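Side-chain contacts in RNA methyltransferase, TrmH family (Porphyromonas gingivalis, PDB 2I6D), which probably transfers methyl groups to RNA as a knotted SpoU/TrmH-type methyltransferase, although its own substrate is not established: residues 8-11 against 12-16; 16-19 against 20-23; 169-172 against 173-177; 211-214 against 215-218. One frame throughout, in Å; residues are numbered along the deposited sequence. Where two conformers were deposited one is given.

Contact 1 of 4, residues 8-11 against 12-16; sequences NQIK and FLRSL
The carbonyl oxygen of Gln-9 receives the backbone N-H of Leu-13 at 2.9 Å, and the side chain of the same leucine closes in round it. Leu-13 CG lies 3.4 Å from Gln-9 O, a contact that follows from its first torsion (-76°), which swings CG beside the backbone N and back along the helix. These residues belong to the short helix 7-15 of a region assigned to an MRM3-like substrate-binding domain. One residue on, Arg-14 repeats the pattern: its N bonds to Ile-10 O, and Arg-14 CG approaches Ile-10 O to 3.2 Å. Arg-14 and Ile-10 then run side by side in the same direction, with Arg-14 CD against Ile-10 CG2 at 3.7 Å. The arginine chain bends at chi3 (57°), and its NH1 is satisfied by the carbonyl of Arg-77. Phe-12 behaves differently. With CG anti to the backbone N (172°), its ring leads away from residues 8-11 and packs on Arg-46 and Val-90 of the neighbouring strands. Ser-15 OG donates to Phe-12 O at 2.6 Å, three residues back along the chain, while Ser-15 N bonds to Lys-11 O. The chemistry is thus chiefly that of main-chain amides: aliphatic CH groups of Leu-13 and Arg-14 flank the carbonyl oxygens that accept their N-H groups, and the serine hydroxyl adds a side-chain donor to a backbone carbonyl.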
loop_
_atom_site.group_PDB
_atom_site.type_symbol
_atom_site.label_atom_id
_atom_site.label_comp_id
_atom_site.label_asym_id
_atom_site.label_seq_id
_atom_site.Cartn_x
_atom_site.Cartn_y
_atom_site.Cartn_z
ATOM N N ASN A 8 -12.687 -22.524 -15.996
ATOM C CA ASN A 8 -12.883 -22.059 -14.626
ATOM C C ASN A 8 -11.682 -21.285 -14.085
ATOM O O ASN A 8 -11.832 -20.253 -13.440
ATOM C CB ASN A 8 -13.264 -23.223 -13.706
ATOM C CG ASN A 8 -14.636 -23.786 -14.024
ATOM O OD1 ASN A 8 -15.426 -23.176 -14.761
ATOM N ND2 ASN A 8 -14.925 -24.970 -13.490
ATOM N N GLN A 9 -10.482 -21.768 -14.370
ATOM C CA GLN A 9 -9.281 -21.109 -13.877
ATOM C C GLN A 9 -9.113 -19.720 -14.484
ATOM O O GLN A 9 -8.787 -18.761 -13.791
ATOM C CB GLN A 9 -8.057 -21.979 -14.133
ATOM C CG GLN A 9 -8.007 -23.196 -13.215
ATOM C CD GLN A 9 -6.878 -24.128 -13.562
ATOM O OE1 GLN A 9 -6.547 -24.316 -14.736
ATOM N NE2 GLN A 9 -6.282 -24.733 -12.546
ATOM N N ILE A 10 -9.361 -19.617 -15.786
ATOM C CA ILE A 10 -9.302 -18.346 -16.493
ATOM C C ILE A 10 -10.345 -17.363 -15.930
ATOM O O ILE A 10 -10.035 -16.216 -15.647
ATOM C CB ILE A 10 -9.463 -18.573 -18.026
ATOM C CG1 ILE A 10 -8.197 -19.262 -18.576
ATOM C CG2 ILE A 10 -9.755 -17.252 -18.756
ATOM C CD1 ILE A 10 -8.307 -19.716 -20.017
ATOM N N LYS A 11 -11.568 -17.833 -15.731
ATOM C CA LYS A 11 -12.618 -17.008 -15.140
ATOM C C LYS A 11 -12.209 -16.504 -13.745
ATOM O O LYS A 11 -12.293 -15.305 -13.443
ATOM C CB LYS A 11 -13.926 -17.801 -15.082
ATOM C CG LYS A 11 -15.103 -17.069 -14.488
ATOM C CD LYS A 11 -16.341 -17.964 -14.598
ATOM C CE LYS A 11 -17.598 -17.271 -14.089
ATOM N NZ LYS A 11 -17.575 -17.178 -12.596
ATOM N N PHE A 12 -11.711 -17.416 -12.916
ATOM C CA PHE A 12 -11.215 -17.061 -11.591
ATOM C C PHE A 12 -10.114 -15.997 -11.634
ATOM O O PHE A 12 -10.224 -14.970 -10.963
ATOM C CB PHE A 12 -10.713 -18.322 -10.868
ATOM C CG PHE A 12 -10.007 -18.038 -9.588
ATOM C CD1 PHE A 12 -10.737 -17.732 -8.439
ATOM C CD2 PHE A 12 -8.607 -18.075 -9.522
ATOM C CE1 PHE A 12 -10.083 -17.458 -7.239
ATOM C CE2 PHE A 12 -7.949 -17.810 -8.327
ATOM C CZ PHE A 12 -8.694 -17.502 -7.183
ATOM N N LEU A 13 -9.055 -16.256 -12.409
ATOM C CA LEU A 13 -7.957 -15.300 -12.578
ATOM C C LEU A 13 -8.447 -13.908 -13.022
ATOM O O LEU A 13 -8.016 -12.864 -12.475
ATOM C CB LEU A 13 -6.911 -15.861 -13.561
ATOM C CG LEU A 13 -6.018 -16.941 -12.935
ATOM C CD1 LEU A 13 -5.379 -17.762 -14.031
ATOM C CD2 LEU A 13 -4.919 -16.318 -11.967
ATOM N N ARG A 14 -9.344 -13.887 -14.002
ATOM C CA ARG A 14 -9.846 -12.600 -14.543
ATOM C C ARG A 14 -10.708 -11.839 -13.529
ATOM O O ARG A 14 -10.713 -10.623 -13.511
ATOM C CB ARG A 14 -10.624 -12.821 -15.843
ATOM C CG ARG A 14 -9.744 -13.312 -17.007
ATOM C CD ARG A 14 -10.560 -13.647 -18.272
ATOM N NE ARG A 14 -11.349 -12.519 -18.752
ATOM C CZ ARG A 14 -10.846 -11.477 -19.406
ATOM N NH1 ARG A 14 -9.542 -11.418 -19.690
ATOM N NH2 ARG A 14 -11.653 -10.495 -19.791
ATOM N N SER A 15 -11.427 -12.573 -12.679
ATOM C CA SER A 15 -12.343 -11.972 -11.716
ATOM C C SER A 15 -11.589 -11.116 -10.689
ATOM O O SER A 15 -12.159 -10.183 -10.122
ATOM C CB SER A 15 -13.147 -13.059 -10.998
ATOM O OG SER A 15 -12.323 -13.719 -10.044
ATOM N N LEU A 16 -10.304 -11.403 -10.468
ATOM C CA LEU A 16 -9.584 -10.740 -9.370
ATOM C C LEU A 16 -9.201 -9.283 -9.662
ATOM O O LEU A 16 -8.743 -8.549 -8.766
ATOM C CB LEU A 16 -8.345 -11.551 -8.963
ATOM C CG LEU A 16 -8.655 -12.969 -8.483
ATOM C CD1 LEU A 16 -7.339 -13.720 -8.212
ATOM C CD2 LEU A 16 -9.620 -13.025 -7.263
#

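Contact 2 of 4, residues 16-19 against 20-23; sequences LRER and KYRL
Glu-18 O accepts Arg-22 N at 3.1 Å and Arg-19 O accepts Leu-23 N, so the backbone passes from the turn 16-18 into the first turn of helix 19-25, with Glu-18 at the N-cap position. The side chain of Arg-22 folds back across this helix start. Its chain bends at chi3 (-68°), which brings the guanidinium to the preceding turn, where Arg-22 NH1 donates to Leu-16 O at 2.9 Å. That oxygen lies only 9° out of the guanidinium plane. A second, weak bond runs from NH1 to Arg-17 O, so one nitrogen serves two main-chain carbonyls. Arg-19 CA sits 3.5 Å above one face of the Arg-22 guanidinium. Arg-19 itself extends outward, and Leu-23 crosses it obliquely, its CD2 touching Arg-19 NH1 at 3.6 Å over a guanidinium face. NH2 of both arginines forms a salt bridge to Asp-140; the pair therefore ties the N-terminal region to the SpoU methylase-like part of the chain, and the shared carboxylate probably offsets the nearness of two positive groups. Elsewhere at this helix start, Glu-18 and Tyr-21 lie alongside each other. The carboxylate meets the ring at its edge, the planes 82° apart, and Glu-18 OE1 is 3.4 Å from Tyr-21 CE2. At the guanidinium edge, in its plane, water 1 accepts from Arg-22 NH2 at 2.9 Å.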
loop_
_atom_site.group_PDB
_atom_site.type_symbol
_atom_site.label_atom_id
_atom_site.label_comp_id
_atom_site.label_asym_id
_atom_site.label_seq_id
_atom_site.Cartn_x
_atom_site.Cartn_y
_atom_site.Cartn_z
ATOM N N LEU A 16 -10.304 -11.403 -10.468
ATOM C CA LEU A 16 -9.584 -10.740 -9.370
ATOM C C LEU A 16 -9.201 -9.283 -9.662
ATOM O O LEU A 16 -8.743 -8.549 -8.766
ATOM C CB LEU A 16 -8.345 -11.551 -8.963
ATOM C CG LEU A 16 -8.655 -12.969 -8.483
ATOM C CD1 LEU A 16 -7.339 -13.720 -8.212
ATOM C CD2 LEU A 16 -9.620 -13.025 -7.263
ATOM N N ARG A 17 -9.411 -8.855 -10.898
ATOM C CA ARG A 17 -9.280 -7.446 -11.217
ATOM C C ARG A 17 -10.427 -6.585 -10.615
ATOM O O ARG A 17 -10.334 -5.354 -10.603
ATOM C CB ARG A 17 -9.209 -7.241 -12.715
ATOM C CG ARG A 17 -10.520 -7.382 -13.466
ATOM C CD ARG A 17 -10.213 -7.678 -14.940
ATOM N NE ARG A 17 -9.186 -8.727 -15.017
ATOM C CZ ARG A 17 -8.513 -9.085 -16.116
ATOM N NH1 ARG A 17 -8.743 -8.482 -17.278
ATOM N NH2 ARG A 17 -7.603 -10.062 -16.046
ATOM N N GLU A 18 -11.490 -7.236 -10.137
ATOM C CA GLU A 18 -12.621 -6.537 -9.514
ATOM C C GLU A 18 -12.582 -6.697 -8.005
ATOM O O GLU A 18 -12.415 -7.818 -7.502
ATOM C CB GLU A 18 -13.952 -7.100 -10.014
ATOM C CG GLU A 18 -14.134 -7.077 -11.520
ATOM C CD GLU A 18 -15.330 -7.934 -11.987
ATOM O OE1 GLU A 18 -16.465 -7.671 -11.546
ATOM O OE2 GLU A 18 -15.115 -8.882 -12.788
ATOM N N ARG A 19 -12.774 -5.598 -7.279
ATOM C CA ARG A 19 -12.772 -5.642 -5.815
ATOM C C ARG A 19 -13.787 -6.663 -5.271
ATOM O O ARG A 19 -13.518 -7.378 -4.295
ATOM C CB ARG A 19 -13.078 -4.250 -5.245
ATOM C CG ARG A 19 -13.367 -4.282 -3.772
ATOM C CD ARG A 19 -13.089 -2.968 -3.080
ATOM N NE ARG A 19 -13.228 -3.117 -1.630
ATOM C CZ ARG A 19 -12.312 -3.657 -0.826
ATOM N NH1 ARG A 19 -12.560 -3.749 0.470
ATOM N NH2 ARG A 19 -11.156 -4.114 -1.307
ATOM N N LYS A 20 -14.951 -6.713 -5.912
ATOM C CA LYS A 20 -16.024 -7.622 -5.528
ATOM C C LYS A 20 -15.502 -9.052 -5.389
ATOM O O LYS A 20 -15.788 -9.737 -4.397
ATOM C CB LYS A 20 -17.161 -7.544 -6.552
ATOM C CG LYS A 20 -18.228 -8.614 -6.432
ATOM C CD LYS A 20 -19.140 -8.584 -7.663
ATOM C CE LYS A 20 -20.135 -9.717 -7.649
ATOM N NZ LYS A 20 -21.095 -9.621 -8.799
ATOM N N TYR A 21 -14.724 -9.494 -6.374
ATOM C CA TYR A 21 -14.240 -10.859 -6.385
ATOM C C TYR A 21 -13.007 -11.090 -5.521
ATOM O O TYR A 21 -12.848 -12.182 -4.961
ATOM C CB TYR A 21 -14.064 -11.364 -7.820
ATOM C CG TYR A 21 -15.423 -11.484 -8.487
ATOM C CD1 TYR A 21 -16.306 -12.505 -8.125
ATOM C CD2 TYR A 21 -15.848 -10.551 -9.430
ATOM C CE1 TYR A 21 -17.551 -12.613 -8.705
ATOM C CE2 TYR A 21 -17.110 -10.656 -10.022
ATOM C CZ TYR A 21 -17.945 -11.692 -9.655
ATOM O OH TYR A 21 -19.190 -11.801 -10.207
ATOM N N ARG A 22 -12.167 -10.065 -5.370
ATOM C CA ARG A 22 -11.053 -10.155 -4.429
ATOM C C ARG A 22 -11.606 -10.398 -3.038
ATOM O O ARG A 22 -11.078 -11.235 -2.315
ATOM C CB ARG A 22 -10.173 -8.904 -4.446
ATOM C CG ARG A 22 -9.403 -8.743 -5.755
ATOM C CD ARG A 22 -8.241 -7.733 -5.619
ATOM N NE ARG A 22 -8.718 -6.364 -5.414
ATOM C CZ ARG A 22 -9.105 -5.541 -6.384
ATOM N NH1 ARG A 22 -9.092 -5.938 -7.648
ATOM N NH2 ARG A 22 -9.510 -4.316 -6.083
ATOM N N LEU A 23 -12.696 -9.701 -2.700
ATOM C CA LEU A 23 -13.343 -9.844 -1.401
ATOM C C LEU A 23 -13.989 -11.213 -1.233
ATOM O O LEU A 23 -13.829 -11.855 -0.191
ATOM C CB LEU A 23 -14.406 -8.759 -1.194
ATOM C CG LEU A 23 -13.920 -7.345 -0.886
ATOM C CD1 LEU A 23 -15.099 -6.401 -0.877
ATOM C CD2 LEU A 23 -13.142 -7.288 0.447
HETATM O O HOH W 1 -9.907 -2.824 -8.490
#

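Contact 3 of 4, residues 169-172 against 173-177; sequences LAYF and RRQGI
Phe-172 O takes the N-H of Ile-177 at 3.2 Å in the Schellman motif that ends helix 165-174; a second bond joins Gly-176 N to Arg-173 O. The positive phi of Gly-176 (93°) turns the chain so that Ile-177 comes back beside Phe-172. Their side chains run in the same direction, and Ile-177 CD1 reaches Phe-172 CD1 at 3.6 Å. Both also pack on Ile-202 of the parallel sheet, and Phe-172 meets the ring of Trp-133. The amide of Gln-175 comes near two rings, those of Tyr-171 and Phe-172. With CG beside its own backbone N (chi1 -43°), its chain extends onward and places the amide over one face of Tyr-171. There the ring and amide planes are inclined by 37°, so the overlap is oblique and no true stack forms. Gln-175 NE2 also comes within 3.6 Å of Phe-172 CD1. Arg-173 also reaches back along the helix: CG is anti to N, the chain bends at chi3, and the guanidinium settles with one face over Ala-170 O. Its NH2 is held by a salt bridge to Glu-219. The closest approach of the glutamine amide to the tyrosine is at Gln-175 NE2, 3.3 Å from Tyr-171 CE2.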
loop_
_atom_site.group_PDB
_atom_site.type_symbol
_atom_site.label_atom_id
_atom_site.label_comp_id
_atom_site.label_asym_id
_atom_site.label_seq_id
_atom_site.Cartn_x
_atom_site.Cartn_y
_atom_site.Cartn_z
ATOM N N LEU A 169 -8.102 6.427 15.540
ATOM C CA LEU A 169 -7.281 7.542 15.976
ATOM C C LEU A 169 -7.573 7.935 17.424
ATOM O O LEU A 169 -6.651 8.159 18.207
ATOM C CB LEU A 169 -7.482 8.758 15.072
ATOM C CG LEU A 169 -6.773 8.742 13.736
ATOM C CD1 LEU A 169 -7.043 10.090 13.034
ATOM C CD2 LEU A 169 -5.261 8.467 13.876
ATOM N N ALA A 170 -8.842 8.025 17.773
ATOM C CA ALA A 170 -9.235 8.402 19.129
ATOM C C ALA A 170 -8.652 7.403 20.120
ATOM O O ALA A 170 -8.099 7.781 21.144
ATOM C CB ALA A 170 -10.719 8.468 19.251
ATOM N N TYR A 171 -8.721 6.128 19.768
ATOM C CA TYR A 171 -8.263 5.063 20.649
ATOM C C TYR A 171 -6.740 5.148 20.898
ATOM O O TYR A 171 -6.280 5.137 22.054
ATOM C CB TYR A 171 -8.662 3.715 20.055
ATOM C CG TYR A 171 -8.112 2.512 20.771
ATOM C CD1 TYR A 171 -8.570 2.170 22.056
ATOM C CD2 TYR A 171 -7.162 1.702 20.167
ATOM C CE1 TYR A 171 -8.079 1.062 22.713
ATOM C CE2 TYR A 171 -6.664 0.572 20.824
ATOM C CZ TYR A 171 -7.123 0.271 22.083
ATOM O OH TYR A 171 -6.625 -0.840 22.716
ATOM N N PHE A 172 -5.968 5.218 19.822
ATOM C CA PHE A 172 -4.503 5.316 19.949
ATOM C C PHE A 172 -4.073 6.621 20.585
ATOM O O PHE A 172 -3.151 6.639 21.423
ATOM C CB PHE A 172 -3.815 5.061 18.616
ATOM C CG PHE A 172 -3.783 3.622 18.258
ATOM C CD1 PHE A 172 -3.011 2.737 19.000
ATOM C CD2 PHE A 172 -4.580 3.125 17.248
ATOM C CE1 PHE A 172 -2.983 1.366 18.678
ATOM C CE2 PHE A 172 -4.560 1.765 16.916
ATOM C CZ PHE A 172 -3.761 0.887 17.627
ATOM N N ARG A 173 -4.797 7.694 20.258
ATOM C CA ARG A 173 -4.544 9.006 20.854
ATOM C C ARG A 173 -4.726 8.982 22.385
ATOM O O ARG A 173 -3.915 9.542 23.140
ATOM C CB ARG A 173 -5.435 10.096 20.211
ATOM C CG ARG A 173 -5.202 11.485 20.792
ATOM C CD ARG A 173 -6.204 12.556 20.328
ATOM N NE ARG A 173 -7.606 12.129 20.372
ATOM C CZ ARG A 173 -8.397 12.168 21.440
ATOM N NH1 ARG A 173 -7.951 12.618 22.612
ATOM N NH2 ARG A 173 -9.658 11.748 21.340
ATOM N N ARG A 174 -5.787 8.321 22.850
ATOM C CA ARG A 174 -6.050 8.241 24.282
ATOM C C ARG A 174 -5.049 7.325 25.012
ATOM O O ARG A 174 -4.898 7.402 26.229
ATOM C CB ARG A 174 -7.513 7.857 24.547
ATOM C CG ARG A 174 -8.476 9.124 24.475
ATOM C CD ARG A 174 -9.959 8.746 24.305
ATOM N NE ARG A 174 -10.544 8.062 25.476
ATOM C CZ ARG A 174 -11.173 8.674 26.493
ATOM N NH1 ARG A 174 -11.678 7.949 27.498
ATOM N NH2 ARG A 174 -11.268 10.056 26.470
ATOM N N GLN A 175 -4.337 6.480 24.262
ATOM C CA GLN A 175 -3.212 5.708 24.846
ATOM C C GLN A 175 -1.896 6.489 24.949
ATOM O O GLN A 175 -0.927 5.999 25.541
ATOM C CB GLN A 175 -2.990 4.414 24.093
ATOM C CG GLN A 175 -4.290 3.766 23.804
ATOM C CD GLN A 175 -4.185 2.310 23.619
ATOM O OE1 GLN A 175 -4.274 1.520 24.584
ATOM N NE2 GLN A 175 -4.038 1.913 22.372
ATOM N N GLY A 176 -1.880 7.703 24.416
ATOM C CA GLY A 176 -0.719 8.576 24.513
ATOM C C GLY A 176 0.210 8.449 23.313
ATOM O O GLY A 176 1.339 8.940 23.349
ATOM N N ILE A 177 -0.253 7.786 22.257
ATOM C CA ILE A 177 0.456 7.831 20.951
ATOM C C ILE A 177 0.148 9.149 20.232
ATOM O O ILE A 177 -1.031 9.492 20.022
ATOM C CB ILE A 177 0.116 6.631 20.074
ATOM C CG1 ILE A 177 0.583 5.355 20.787
ATOM C CG2 ILE A 177 0.713 6.783 18.611
ATOM C CD1 ILE A 177 0.076 4.142 20.186
#

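Contact 4 of 4, residues 211-214 against 215-218; sequences GISP and EVAA
The flat peptide carbonyl of Ser-213 points almost straight at its donor, with Ser-213 O 2.8 Å from Ala-217 N and a C=O...N angle of 167°. This is the start of the short helix 214-217, and Ser-213 is its N-cap. Ser-213 OG stands between backbone N and carbonyl carbon (chi1 67°), which brings it over the opening turn to accept Val-216 N in a weak, long capping bond of 3.4 Å. Ser-213 N is itself held by Asp-109 OD2, so the cap residue is tied to the end of strand 104-109. The ring of Pro-214, whose nitrogen has no N-H to offer, occupies the first helical position, and Pro-214 O accepts Ala-218 N at 3.0 Å. Beside the cap, Ile-212 directs CG2 at the helix. The isoleucine crosses Val-216 at about a right angle, and Ile-212 CG2 also lies 4.0 Å from Ala-217 CB. Phe-183 borders both Ile-212 and Ala-217. Ile-212 and Val-216 both rest on Val-204, which seats the loop and helix on the parallel sheet of the SpoU domain. In the apolar pair itself, Ile-212 CG2 lies 3.7 Å from Val-216 CG1.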
loop_
_atom_site.group_PDB
_atom_site.type_symbol
_atom_site.label_atom_id
_atom_site.label_comp_id
_atom_site.label_asym_id
_atom_site.label_seq_id
_atom_site.Cartn_x
_atom_site.Cartn_y
_atom_site.Cartn_z
ATOM N N GLY A 211 -7.750 17.581 1.490
ATOM C CA GLY A 211 -6.984 17.575 2.732
ATOM C C GLY A 211 -7.630 16.644 3.747
ATOM O O GLY A 211 -8.554 15.894 3.425
ATOM N N ILE A 212 -7.146 16.713 4.978
ATOM C CA ILE A 212 -7.658 15.874 6.056
ATOM C C ILE A 212 -9.085 16.306 6.376
ATOM O O ILE A 212 -9.354 17.507 6.497
ATOM C CB ILE A 212 -6.723 15.993 7.261
ATOM C CG1 ILE A 212 -5.322 15.474 6.832
ATOM C CG2 ILE A 212 -7.323 15.263 8.477
ATOM C CD1 ILE A 212 -4.200 15.494 7.900
ATOM N N SER A 213 -10.007 15.349 6.505
ATOM C CA SER A 213 -11.399 15.703 6.772
ATOM C C SER A 213 -11.524 16.324 8.160
ATOM O O SER A 213 -10.719 16.027 9.046
ATOM C CB SER A 213 -12.282 14.469 6.685
ATOM O OG SER A 213 -11.958 13.591 7.739
ATOM N N PRO A 214 -12.541 17.188 8.361
ATOM C CA PRO A 214 -12.715 17.824 9.665
ATOM C C PRO A 214 -12.794 16.827 10.844
ATOM O O PRO A 214 -12.188 17.092 11.900
ATOM C CB PRO A 214 -14.029 18.600 9.493
ATOM C CG PRO A 214 -14.054 18.919 8.059
ATOM C CD PRO A 214 -13.554 17.666 7.399
ATOM N N GLU A 215 -13.480 15.694 10.663
ATOM C CA GLU A 215 -13.671 14.744 11.777
ATOM C C GLU A 215 -12.362 14.066 12.148
ATOM O O GLU A 215 -12.118 13.782 13.327
ATOM C CB GLU A 215 -14.757 13.682 11.498
ATOM C CG GLU A 215 -15.317 13.019 12.800
ATOM C CD GLU A 215 -16.237 11.815 12.577
ATOM O OE1 GLU A 215 -16.846 11.340 13.563
ATOM O OE2 GLU A 215 -16.337 11.322 11.439
ATOM N N VAL A 216 -11.531 13.793 11.152
ATOM C CA VAL A 216 -10.198 13.248 11.385
ATOM C C VAL A 216 -9.257 14.311 11.978
ATOM O O VAL A 216 -8.477 14.021 12.902
ATOM C CB VAL A 216 -9.610 12.629 10.077
ATOM C CG1 VAL A 216 -8.131 12.165 10.260
ATOM C CG2 VAL A 216 -10.451 11.412 9.663
ATOM N N ALA A 217 -9.334 15.535 11.453
ATOM C CA ALA A 217 -8.512 16.636 11.946
ATOM C C ALA A 217 -8.764 16.862 13.449
ATOM O O ALA A 217 -7.833 17.198 14.188
ATOM C CB ALA A 217 -8.767 17.920 11.141
ATOM N N ALA A 218 -9.999 16.651 13.902
ATOM C CA ALA A 218 -10.309 16.790 15.323
ATOM C C ALA A 218 -9.537 15.818 16.229
ATOM O O ALA A 218 -9.376 16.080 17.412
ATOM C CB ALA A 218 -11.827 16.689 15.581
#

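The four contacts fall into two pairs, one in each part of the chain. Contacts 1 and 2 follow directly along the chain, share Leu-16 and have centres 10 Å apart; helix 7-15 packs on the four-stranded mixed sheet, and helix 19-25 comes next. Contacts 3 and 4, centres 16 Å apart, belong to the SpoU part with its seven-stranded parallel sheet, and touch where Leu-169 CD1 meets Val-216 CG1 at 3.6 Å. Between contacts 1 and 3 the centres are about 42 Å apart, on opposite sides of the chain's centre. This spacing reflects a two-part layout, consistent with an RNA-binding region joined to a methyltransferase domain, with contact 2 next to the junction.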